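Local coordinates for protein beta-N-acetylglucosaminidase Nag2 (Vibrio harveyi, PDB 6EZS) that probably hydrolyses terminal non-reducing N-acetyl-D-hexosamine residues of N-acetyl-beta-D-hexosaminides, as a family 20 glycoside hydrolase, at residues 272-277 with 303-308; 308-313 with 342-347; 554-559 with 612-617. One frame throughout, in Å; residues are numbered along the deposited sequence.

Contact 1: residues 272-277 with 303-308. With NAG (2-acetamido-2-deoxy-beta-D-glucopyranose), chain C.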
loop_
_atom_site.group_PDB
_atom_site.type_symbol
_atom_site.label_atom_id
_atom_site.label_comp_id
_atom_site.label_asym_id
_atom_site.label_seq_id
_atom_site.Cartn_x
_atom_site.Cartn_y
_atom_site.Cartn_z
ATOM N N CYS A 272 4.646 -3.509 -2.212
ATOM C CA CYS A 272 5.415 -3.988 -3.375
ATOM C C CYS A 272 5.800 -5.475 -3.307
ATOM O O CYS A 272 6.417 -6.006 -4.237
ATOM C CB CYS A 272 6.683 -3.163 -3.532
ATOM S SG CYS A 272 6.380 -1.440 -3.956
ATOM N N ALA A 273 5.445 -6.147 -2.222
ATOM C CA ALA A 273 5.750 -7.561 -2.065
ATOM C C ALA A 273 4.727 -8.437 -2.763
ATOM O O ALA A 273 5.080 -9.401 -3.429
ATOM C CB ALA A 273 5.819 -7.915 -0.592
ATOM N N ARG A 274 3.452 -8.140 -2.572
ATOM C CA ARG A 274 2.384 -8.935 -3.204
ATOM C C ARG A 274 2.472 -8.894 -4.716
ATOM O O ARG A 274 2.308 -9.906 -5.375
ATOM C CB ARG A 274 1.004 -8.463 -2.753
ATOM C CG ARG A 274 0.554 -9.016 -1.412
ATOM C CD ARG A 274 1.659 -9.053 -0.355
ATOM N NE ARG A 274 1.183 -9.645 0.899
ATOM C CZ ARG A 274 0.428 -9.030 1.802
ATOM N NH1 ARG A 274 0.066 -7.746 1.633
ATOM N NH2 ARG A 274 0.042 -9.701 2.887
ATOM N N HIS A 275 2.718 -7.710 -5.249
ATOM C CA HIS A 275 3.034 -7.514 -6.643
ATOM C C HIS A 275 4.123 -6.449 -6.751
ATOM O O HIS A 275 4.138 -5.472 -6.000
ATOM C CB HIS A 275 1.775 -7.122 -7.421
ATOM C CG HIS A 275 0.874 -8.281 -7.705
ATOM N ND1 HIS A 275 -0.279 -8.523 -6.995
ATOM C CD2 HIS A 275 0.988 -9.298 -8.590
ATOM C CE1 HIS A 275 -0.842 -9.633 -7.439
ATOM N NE2 HIS A 275 -0.096 -10.119 -8.410
ATOM N N PHE A 276 5.040 -6.663 -7.685
ATOM C CA PHE A 276 6.154 -5.786 -7.879
ATOM C C PHE A 276 5.726 -4.646 -8.800
ATOM O O PHE A 276 5.124 -4.880 -9.834
ATOM C CB PHE A 276 7.315 -6.562 -8.490
ATOM C CG PHE A 276 8.508 -5.714 -8.789
ATOM C CD1 PHE A 276 9.305 -5.235 -7.766
ATOM C CD2 PHE A 276 8.828 -5.370 -10.094
ATOM C CE1 PHE A 276 10.411 -4.441 -8.041
ATOM C CE2 PHE A 276 9.932 -4.583 -10.376
ATOM C CZ PHE A 276 10.724 -4.120 -9.350
ATOM N N HIS A 277 6.044 -3.418 -8.409
ATOM C CA HIS A 277 5.772 -2.239 -9.204
ATOM C C HIS A 277 7.120 -1.677 -9.560
ATOM O O HIS A 277 7.969 -1.513 -8.683
ATOM C CB HIS A 277 4.966 -1.236 -8.377
ATOM C CG HIS A 277 3.879 -1.876 -7.572
ATOM N ND1 HIS A 277 2.794 -2.491 -8.156
ATOM C CD2 HIS A 277 3.740 -2.049 -6.239
ATOM C CE1 HIS A 277 2.025 -3.005 -7.212
ATOM N NE2 HIS A 277 2.572 -2.740 -6.040
ATOM N N ASP A 303 7.356 -9.536 2.182
ATOM C CA ASP A 303 6.178 -10.218 2.698
ATOM C C ASP A 303 6.318 -11.695 2.346
ATOM O O ASP A 303 7.397 -12.120 1.914
ATOM C CB ASP A 303 4.879 -9.594 2.127
ATOM C CG ASP A 303 3.741 -9.540 3.157
ATOM O OD1 ASP A 303 3.463 -10.584 3.784
ATOM O OD2 ASP A 303 3.140 -8.466 3.356
ATOM N N ASP A 304 5.254 -12.469 2.554
ATOM C CA ASP A 304 5.245 -13.892 2.208
ATOM C C ASP A 304 5.424 -14.179 0.713
ATOM O O ASP A 304 6.063 -15.144 0.341
ATOM C CB ASP A 304 3.930 -14.526 2.652
ATOM C CG ASP A 304 3.741 -14.505 4.138
ATOM O OD1 ASP A 304 4.678 -14.851 4.870
ATOM O OD2 ASP A 304 2.635 -14.161 4.591
ATOM N N GLU A 305 4.854 -13.313 -0.115
ATOM C CA GLU A 305 4.745 -13.508 -1.553
ATOM C C GLU A 305 5.895 -12.894 -2.336
ATOM O O GLU A 305 5.952 -13.061 -3.548
ATOM C CB GLU A 305 3.436 -12.908 -2.045
ATOM C CG GLU A 305 2.196 -13.581 -1.466
ATOM C CD GLU A 305 1.842 -13.161 -0.035
ATOM O OE1 GLU A 305 2.333 -12.124 0.488
ATOM O OE2 GLU A 305 1.065 -13.898 0.593
ATOM N N GLY A 306 6.791 -12.173 -1.660
ATOM C CA GLY A 306 7.994 -11.640 -2.309
ATOM C C GLY A 306 8.965 -10.907 -1.398
ATOM O O GLY A 306 8.578 -10.354 -0.366
ATOM N N TRP A 307 10.238 -10.918 -1.791
ATOM C CA TRP A 307 11.295 -10.105 -1.170
ATOM C C TRP A 307 11.872 -9.212 -2.265
ATOM O O TRP A 307 12.447 -9.724 -3.221
ATOM C CB TRP A 307 12.391 -10.995 -0.565
ATOM C CG TRP A 307 13.439 -10.207 0.204
ATOM C CD1 TRP A 307 14.403 -9.403 -0.319
ATOM C CD2 TRP A 307 13.598 -10.144 1.623
ATOM N NE1 TRP A 307 15.150 -8.838 0.678
ATOM C CE2 TRP A 307 14.687 -9.287 1.881
ATOM C CE3 TRP A 307 12.929 -10.728 2.699
ATOM C CZ2 TRP A 307 15.120 -9.000 3.175
ATOM C CZ3 TRP A 307 13.358 -10.452 3.969
ATOM C CH2 TRP A 307 14.442 -9.588 4.203
ATOM N N ARG A 308 11.737 -7.894 -2.114
ATOM C CA ARG A 308 11.997 -6.937 -3.206
ATOM C C ARG A 308 13.206 -6.021 -3.006
ATOM O O ARG A 308 13.387 -5.058 -3.773
ATOM C CB ARG A 308 10.774 -6.036 -3.410
ATOM C CG ARG A 308 9.443 -6.740 -3.565
ATOM C CD ARG A 308 9.435 -7.688 -4.746
ATOM N NE ARG A 308 8.152 -8.372 -4.919
ATOM C CZ ARG A 308 7.975 -9.510 -5.592
ATOM N NH1 ARG A 308 8.993 -10.131 -6.186
ATOM N NH2 ARG A 308 6.772 -10.041 -5.672
HETATM C C1 NAG C . -4.052 -5.680 6.413
HETATM C C2 NAG C . -2.810 -6.602 6.510
HETATM C C3 NAG C . -2.193 -6.972 5.160
HETATM C C4 NAG C . -3.236 -7.339 4.127
HETATM C C5 NAG C . -4.427 -6.395 4.219
HETATM C C6 NAG C . -5.565 -6.787 3.278
HETATM C C7 NAG C . -1.158 -6.326 8.367
HETATM C C8 NAG C . -0.117 -5.374 8.879
HETATM N N2 NAG C . -1.772 -5.872 7.279
HETATM O O1 NAG C . -4.696 -5.499 7.665
HETATM O O3 NAG C . -1.314 -8.082 5.317
HETATM O O4 NAG C . -2.592 -7.254 2.857
HETATM O O5 NAG C . -4.886 -6.438 5.563
HETATM O O6 NAG C . -6.449 -5.669 3.155
HETATM O O7 NAG C . -1.386 -7.404 8.902
HETATM O O HOH W 1 0.756 -12.611 2.911
#
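The guanidinium of R274 has the carboxylate of D303 stacked on one face: D303 OD2 sits 3.1 Å above its plane, over the centre, and the two flat groups are only 16° apart. No N-H of R274 points at that oxygen, and this salt bridge is a matter of charge alone. The edge serves different partners. E305 OE1 lies in the guanidinium plane and takes the N-H of R274 NE at 2.8 Å, although the approach is from above the carboxylate plane of E305. Further round the edge, R274 NH2 reaches NAG O3 at 3.2 Å along a nearly straight bond (166°) and also a water that links it to D304 and E305. R274 NH1 donates to NAG O4 at 3.0 Å. The bend at chi2 (41°) brings the end of R274 back to the 303-308 segment although its CB points away.

The guanidinium of R308 lies between F276 CB on one face and G306 CA on the other. Its edge grips two successive carbonyls, with R308 NE to C272 O at 3.0 Å and R308 NH2 to A273 O at 2.9 Å. A273 CB packs against D303 CB beside this clamp.

D303 is held by H373 and H300, and E305 by Y400, a second shell that positions both acids around R274. The segments continue from barrel strands 265-271 and 296-303, and R274 belongs to the N-acetyl-D-glucosamine site with E584, D532 and W546. The acids D303, E305 and D271 would balance its charge and hold its guanidinium in place for the sugar's O3 and O4.

Contact 2: residues 308-313 with 342-347; sequences RVEIKS and GGFYTQ
Q347 gives E310 two hydrogen bonds at the tightly bonded end of this contact, whose buried side is made by R308, Y345 and Q347. The backbone N of Q347 meets E310 OE1 at 2.9 Å in an almost straight bond (174°), on the anti side of the carboxylate. Q347 NE2 donates to E310 O at 2.7 Å, from above the carbonyl plane, and is shared with E422 of helix 410-426. E310 reaches this position because CG is anti to the backbone N (chi1 161°) and the chain runs on extended. Next to it, Y345 N to R308 O (2.8 Å) and E310 N to Y345 O (3.2 Å) form a single beta bridge between V309 and Y345. Y345 CD2 lies 3.2 Å from R308 O, and R308 NH1 donates to G343 O at 3.1 Å.

The outer side is looser. Exposed K312 lays its CE 3.8 Å from Q347 CD, and F344 CE1 approaches E310 CB at 3.9 Å.

V309 and I311 turn their CB atoms away from 342-347 and pack on I423, V419 and E422 of helix 410-426. T346 caps helix 347-358 through E349 N. The arrangement is a helix N-terminus joined to a neighbouring loop by an isolated beta bridge, within the TIM-barrel catalytic domain.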
loop_
_atom_site.group_PDB
_atom_site.type_symbol
_atom_site.label_atom_id
_atom_site.label_comp_id
_atom_site.label_asym_id
_atom_site.label_seq_id
_atom_site.Cartn_x
_atom_site.Cartn_y
_atom_site.Cartn_z
ATOM N N ARG A 308 11.737 -7.894 -2.114
ATOM C CA ARG A 308 11.997 -6.937 -3.206
ATOM C C ARG A 308 13.206 -6.021 -3.006
ATOM O O ARG A 308 13.387 -5.058 -3.773
ATOM C CB ARG A 308 10.774 -6.036 -3.410
ATOM C CG ARG A 308 9.443 -6.740 -3.565
ATOM C CD ARG A 308 9.435 -7.688 -4.746
ATOM N NE ARG A 308 8.152 -8.372 -4.919
ATOM C CZ ARG A 308 7.975 -9.510 -5.592
ATOM N NH1 ARG A 308 8.993 -10.131 -6.186
ATOM N NH2 ARG A 308 6.772 -10.041 -5.672
ATOM N N VAL A 309 14.011 -6.284 -1.982
ATOM C CA VAL A 309 15.157 -5.436 -1.673
ATOM C C VAL A 309 16.478 -6.230 -1.700
ATOM O O VAL A 309 16.664 -7.211 -0.974
ATOM C CB VAL A 309 14.951 -4.646 -0.355
ATOM C CG1 VAL A 309 14.733 -5.562 0.848
ATOM C CG2 VAL A 309 16.117 -3.703 -0.114
ATOM N N GLU A 310 17.384 -5.777 -2.567
ATOM C CA GLU A 310 18.684 -6.416 -2.773
ATOM C C GLU A 310 19.535 -6.291 -1.520
ATOM O O GLU A 310 19.796 -5.186 -1.047
ATOM C CB GLU A 310 19.415 -5.808 -3.993
ATOM C CG GLU A 310 20.923 -6.064 -4.039
ATOM C CD GLU A 310 21.603 -5.494 -5.276
ATOM O OE1 GLU A 310 21.746 -4.255 -5.400
ATOM O OE2 GLU A 310 22.026 -6.302 -6.120
ATOM N N ILE A 311 19.938 -7.440 -0.987
ATOM C CA ILE A 311 20.901 -7.518 0.104
ATOM C C ILE A 311 22.142 -8.205 -0.479
ATOM O O ILE A 311 22.083 -9.368 -0.870
ATOM C CB ILE A 311 20.359 -8.331 1.308
ATOM C CG1 ILE A 311 18.949 -7.873 1.709
ATOM C CG2 ILE A 311 21.312 -8.247 2.497
ATOM C CD1 ILE A 311 18.839 -6.441 2.207
ATOM N N LYS A 312 23.253 -7.477 -0.541
ATOM C CA LYS A 312 24.505 -7.992 -1.116
ATOM C C LYS A 312 25.082 -9.177 -0.352
ATOM O O LYS A 312 25.504 -10.150 -0.967
ATOM C CB LYS A 312 25.533 -6.875 -1.202
ATOM C CG LYS A 312 25.259 -5.948 -2.365
ATOM C CD LYS A 312 25.803 -4.551 -2.135
ATOM C CE LYS A 312 25.369 -3.619 -3.256
ATOM N NZ LYS A 312 25.627 -4.166 -4.622
ATOM N N SER A 313 25.066 -9.097 0.977
ATOM C CA SER A 313 25.526 -10.188 1.837
ATOM C C SER A 313 24.668 -11.456 1.744
ATOM O O SER A 313 25.129 -12.523 2.113
ATOM C CB SER A 313 25.621 -9.721 3.300
ATOM O OG SER A 313 24.362 -9.287 3.810
ATOM N N GLY A 342 7.823 -11.748 -10.871
ATOM C CA GLY A 342 8.639 -11.056 -9.898
ATOM C C GLY A 342 9.354 -9.782 -10.308
ATOM O O GLY A 342 8.990 -9.108 -11.266
ATOM N N GLY A 343 10.406 -9.488 -9.546
ATOM C CA GLY A 343 11.166 -8.263 -9.670
ATOM C C GLY A 343 11.719 -7.850 -8.321
ATOM O O GLY A 343 11.246 -8.283 -7.281
ATOM N N PHE A 344 12.736 -7.006 -8.347
ATOM C CA PHE A 344 13.292 -6.454 -7.126
ATOM C C PHE A 344 13.957 -5.117 -7.421
ATOM O O PHE A 344 14.243 -4.802 -8.573
ATOM C CB PHE A 344 14.239 -7.461 -6.444
ATOM C CG PHE A 344 15.570 -7.649 -7.133
ATOM C CD1 PHE A 344 16.663 -6.874 -6.765
ATOM C CD2 PHE A 344 15.753 -8.641 -8.104
ATOM C CE1 PHE A 344 17.906 -7.053 -7.367
ATOM C CE2 PHE A 344 16.997 -8.827 -8.713
ATOM C CZ PHE A 344 18.076 -8.028 -8.347
ATOM N N TYR A 345 14.150 -4.320 -6.374
ATOM C CA TYR A 345 14.868 -3.059 -6.485
ATOM C C TYR A 345 16.321 -3.277 -6.080
ATOM O O TYR A 345 16.610 -3.811 -4.994
ATOM C CB TYR A 345 14.215 -1.998 -5.612
ATOM C CG TYR A 345 12.713 -1.922 -5.798
ATOM C CD1 TYR A 345 12.147 -1.292 -6.913
ATOM C CD2 TYR A 345 11.861 -2.497 -4.869
ATOM C CE1 TYR A 345 10.768 -1.236 -7.081
ATOM C CE2 TYR A 345 10.491 -2.449 -5.024
ATOM C CZ TYR A 345 9.941 -1.820 -6.119
ATOM O OH TYR A 345 8.569 -1.816 -6.225
ATOM N N THR A 346 17.235 -2.857 -6.951
ATOM C CA THR A 346 18.664 -2.883 -6.641
ATOM C C THR A 346 18.944 -1.773 -5.647
ATOM O O THR A 346 18.157 -0.821 -5.520
ATOM C CB THR A 346 19.552 -2.668 -7.889
ATOM O OG1 THR A 346 19.340 -1.352 -8.417
ATOM C CG2 THR A 346 19.269 -3.698 -8.964
ATOM N N GLN A 347 20.062 -1.882 -4.946
ATOM C CA GLN A 347 20.479 -0.812 -4.045
ATOM C C GLN A 347 20.742 0.489 -4.822
ATOM O O GLN A 347 20.469 1.576 -4.308
ATOM C CB GLN A 347 21.686 -1.228 -3.206
ATOM C CG GLN A 347 21.461 -2.549 -2.470
ATOM C CD GLN A 347 22.253 -2.728 -1.180
ATOM O OE1 GLN A 347 22.948 -1.825 -0.714
ATOM N NE2 GLN A 347 22.144 -3.921 -0.591
#

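Contact 3: residues 554-559 with 612-617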
loop_
_atom_site.group_PDB
_atom_site.type_symbol
_atom_site.label_atom_id
_atom_site.label_comp_id
_atom_site.label_asym_id
_atom_site.label_seq_id
_atom_site.Cartn_x
_atom_site.Cartn_y
_atom_site.Cartn_z
ATOM N N LYS A 554 -17.393 8.129 2.510
ATOM C CA LYS A 554 -16.944 7.531 3.769
ATOM C C LYS A 554 -15.468 7.890 4.057
ATOM O O LYS A 554 -15.079 8.125 5.212
ATOM C CB LYS A 554 -17.145 6.020 3.729
ATOM C CG LYS A 554 -16.635 5.255 4.937
ATOM C CD LYS A 554 -16.940 3.765 4.782
ATOM C CE LYS A 554 -16.410 2.970 5.961
ATOM N NZ LYS A 554 -16.015 1.586 5.568
ATOM N N ALA A 555 -14.663 7.923 2.994
ATOM C CA ALA A 555 -13.268 8.318 3.090
ATOM C C ALA A 555 -13.128 9.743 3.593
ATOM O O ALA A 555 -12.332 9.998 4.495
ATOM C CB ALA A 555 -12.577 8.162 1.747
ATOM N N TYR A 556 -13.906 10.661 3.021
ATOM C CA TYR A 556 -13.829 12.075 3.407
ATOM C C TYR A 556 -14.347 12.344 4.818
ATOM O O TYR A 556 -13.818 13.213 5.512
ATOM C CB TYR A 556 -14.566 12.983 2.417
ATOM C CG TYR A 556 -14.205 14.424 2.641
ATOM C CD1 TYR A 556 -13.023 14.945 2.123
ATOM C CD2 TYR A 556 -15.007 15.260 3.426
ATOM C CE1 TYR A 556 -12.663 16.260 2.348
ATOM C CE2 TYR A 556 -14.658 16.585 3.653
ATOM C CZ TYR A 556 -13.484 17.081 3.107
ATOM O OH TYR A 556 -13.107 18.397 3.313
ATOM N N ASN A 557 -15.380 11.607 5.222
ATOM C CA ASN A 557 -15.956 11.708 6.565
ATOM C C ASN A 557 -15.026 11.228 7.689
ATOM O O ASN A 557 -15.289 11.496 8.868
ATOM C CB ASN A 557 -17.287 10.929 6.651
ATOM C CG ASN A 557 -18.457 11.657 5.980
ATOM O OD1 ASN A 557 -18.456 12.883 5.833
ATOM N ND2 ASN A 557 -19.472 10.892 5.571
ATOM N N TYR A 558 -13.971 10.493 7.346
ATOM C CA TYR A 558 -12.950 10.161 8.338
ATOM C C TYR A 558 -12.297 11.431 8.900
ATOM O O TYR A 558 -11.705 12.218 8.166
ATOM C CB TYR A 558 -11.884 9.263 7.738
ATOM C CG TYR A 558 -10.701 9.037 8.643
ATOM C CD1 TYR A 558 -10.868 8.601 9.961
ATOM C CD2 TYR A 558 -9.413 9.237 8.181
ATOM C CE1 TYR A 558 -9.775 8.390 10.792
ATOM C CE2 TYR A 558 -8.317 9.022 8.997
ATOM C CZ TYR A 558 -8.500 8.601 10.303
ATOM O OH TYR A 558 -7.395 8.395 11.097
ATOM N N GLU A 559 -12.407 11.609 10.208
ATOM C CA GLU A 559 -11.981 12.844 10.839
ATOM C C GLU A 559 -11.177 12.539 12.105
ATOM O O GLU A 559 -11.736 12.480 13.190
ATOM C CB GLU A 559 -13.208 13.717 11.119
ATOM C CG GLU A 559 -12.876 15.170 11.393
ATOM C CD GLU A 559 -12.087 15.835 10.257
ATOM O OE1 GLU A 559 -12.725 16.121 9.206
ATOM O OE2 GLU A 559 -10.843 16.067 10.399
ATOM N N GLN A 612 -12.403 22.349 10.999
ATOM C CA GLN A 612 -13.223 23.554 10.753
ATOM C C GLN A 612 -13.277 24.018 9.289
ATOM O O GLN A 612 -14.267 24.611 8.861
ATOM C CB GLN A 612 -12.776 24.735 11.648
ATOM C CG GLN A 612 -11.274 25.050 11.659
ATOM C CD GLN A 612 -10.522 24.365 12.810
ATOM O OE1 GLN A 612 -10.703 23.149 13.060
ATOM N NE2 GLN A 612 -9.678 25.133 13.520
ATOM N N HIS A 613 -12.212 23.765 8.535
ATOM C CA HIS A 613 -12.148 24.136 7.115
ATOM C C HIS A 613 -12.559 22.999 6.181
ATOM O O HIS A 613 -12.540 23.167 4.967
ATOM C CB HIS A 613 -10.747 24.641 6.759
ATOM C CG HIS A 613 -10.196 25.616 7.748
ATOM N ND1 HIS A 613 -10.806 26.820 8.028
ATOM C CD2 HIS A 613 -9.117 25.542 8.557
ATOM C CE1 HIS A 613 -10.112 27.456 8.956
ATOM N NE2 HIS A 613 -9.081 26.703 9.291
ATOM N N ARG A 614 -12.942 21.857 6.747
ATOM C CA ARG A 614 -13.441 20.727 5.959
ATOM C C ARG A 614 -14.951 20.792 5.705
ATOM O O ARG A 614 -15.740 21.083 6.602
ATOM C CB ARG A 614 -13.083 19.405 6.634
ATOM C CG ARG A 614 -11.586 19.171 6.719
ATOM C CD ARG A 614 -11.178 17.882 6.037
ATOM N NE ARG A 614 -11.356 16.707 6.866
ATOM C CZ ARG A 614 -11.310 15.445 6.439
ATOM N NH1 ARG A 614 -11.118 15.138 5.155
ATOM N NH2 ARG A 614 -11.462 14.473 7.319
ATOM N N ASP A 615 -15.331 20.541 4.461
ATOM C CA ASP A 615 -16.726 20.413 4.071
ATOM C C ASP A 615 -16.828 19.516 2.823
ATOM O O ASP A 615 -16.146 19.756 1.822
ATOM C CB ASP A 615 -17.361 21.787 3.800
ATOM C CG ASP A 615 -18.799 21.674 3.309
ATOM O OD1 ASP A 615 -19.714 21.584 4.154
ATOM O OD2 ASP A 615 -19.011 21.638 2.074
ATOM N N TRP A 616 -17.713 18.522 2.885
ATOM C CA TRP A 616 -17.893 17.520 1.824
ATOM C C TRP A 616 -18.276 18.126 0.487
ATOM O O TRP A 616 -17.678 17.799 -0.529
ATOM C CB TRP A 616 -18.949 16.526 2.273
ATOM C CG TRP A 616 -19.486 15.573 1.248
ATOM C CD1 TRP A 616 -20.792 15.425 0.906
ATOM C CD2 TRP A 616 -18.755 14.614 0.461
ATOM N NE1 TRP A 616 -20.928 14.456 -0.041
ATOM C CE2 TRP A 616 -19.696 13.931 -0.334
ATOM C CE3 TRP A 616 -17.401 14.272 0.352
ATOM C CZ2 TRP A 616 -19.336 12.902 -1.230
ATOM C CZ3 TRP A 616 -17.033 13.255 -0.539
ATOM C CH2 TRP A 616 -18.005 12.582 -1.319
ATOM N N THR A 617 -19.272 19.009 0.499
ATOM C CA THR A 617 -19.718 19.713 -0.716
ATOM C C THR A 617 -18.564 20.518 -1.329
ATOM O O THR A 617 -18.289 20.417 -2.530
ATOM C CB THR A 617 -20.939 20.636 -0.430
ATOM O OG1 THR A 617 -22.014 19.861 0.131
ATOM C CG2 THR A 617 -21.443 21.344 -1.710
#
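Y556 and R614 bury the most surface here, followed by W616. The guanidinium of R614 lies over one face of the Y556 ring: CZ of R614 is 4.4 Å from the ring centroid and 13° off its normal, a cation-pi geometry. The planes are nevertheless 52° apart, so the group is tilted, with R614 NH1 lying 3.4 Å above the ring plane toward the rim. Bends at chi2 and chi3 fold the arginine over the tyrosine, whose OH lies 3.4 Å from R614 CD.

The same guanidinium is tied to E559 by a salt bridge, R614 NE to E559 OE1 at 2.8 Å, in which the oxygen uses its syn lone pair. The carboxylate stands nearly perpendicular to the guanidinium, 80° between planes.

W616 packs against the root of the tyrosine, its CE3 3.7 Å from Y556 CB. Y556 OH accepts a weak bond from D615 N at 3.3 Å and is also hydrogen-bonded to E605.

D615 is the N-cap of helix 616-632. Away from the annotated sites, Y556 against R614, W616 and Y619 packs the C-terminal end of helix 552-557 on the N-terminal end of 616-632, a cation-pi and salt-bridge junction lined by A602, E605 and A606 of helix 599-608.

Overall arrangement
From the N terminus, strand 265-271 leads into 272-277, and contact 1 closes the loop formed by helix 279-291 and strand 296-303, one beta-alpha-beta unit of the barrel. Contact 2 follows in series rather than nesting: it shares R308, and brings the start of helix 347-358 back beside the chain that leaves strand 306-307. Their centres are 11 Å apart, and Y345 OH meets H277 O at 2.5 Å, a probable hydrogen bond, while F276 packs on Y345. Contact 3 comes last, joining helix 552-557 to helix 616-632 across strand 574-581 and two intervening helices. It lies on the opposite side of the chain's centre from contact 2, their nearest atoms about 25 Å apart.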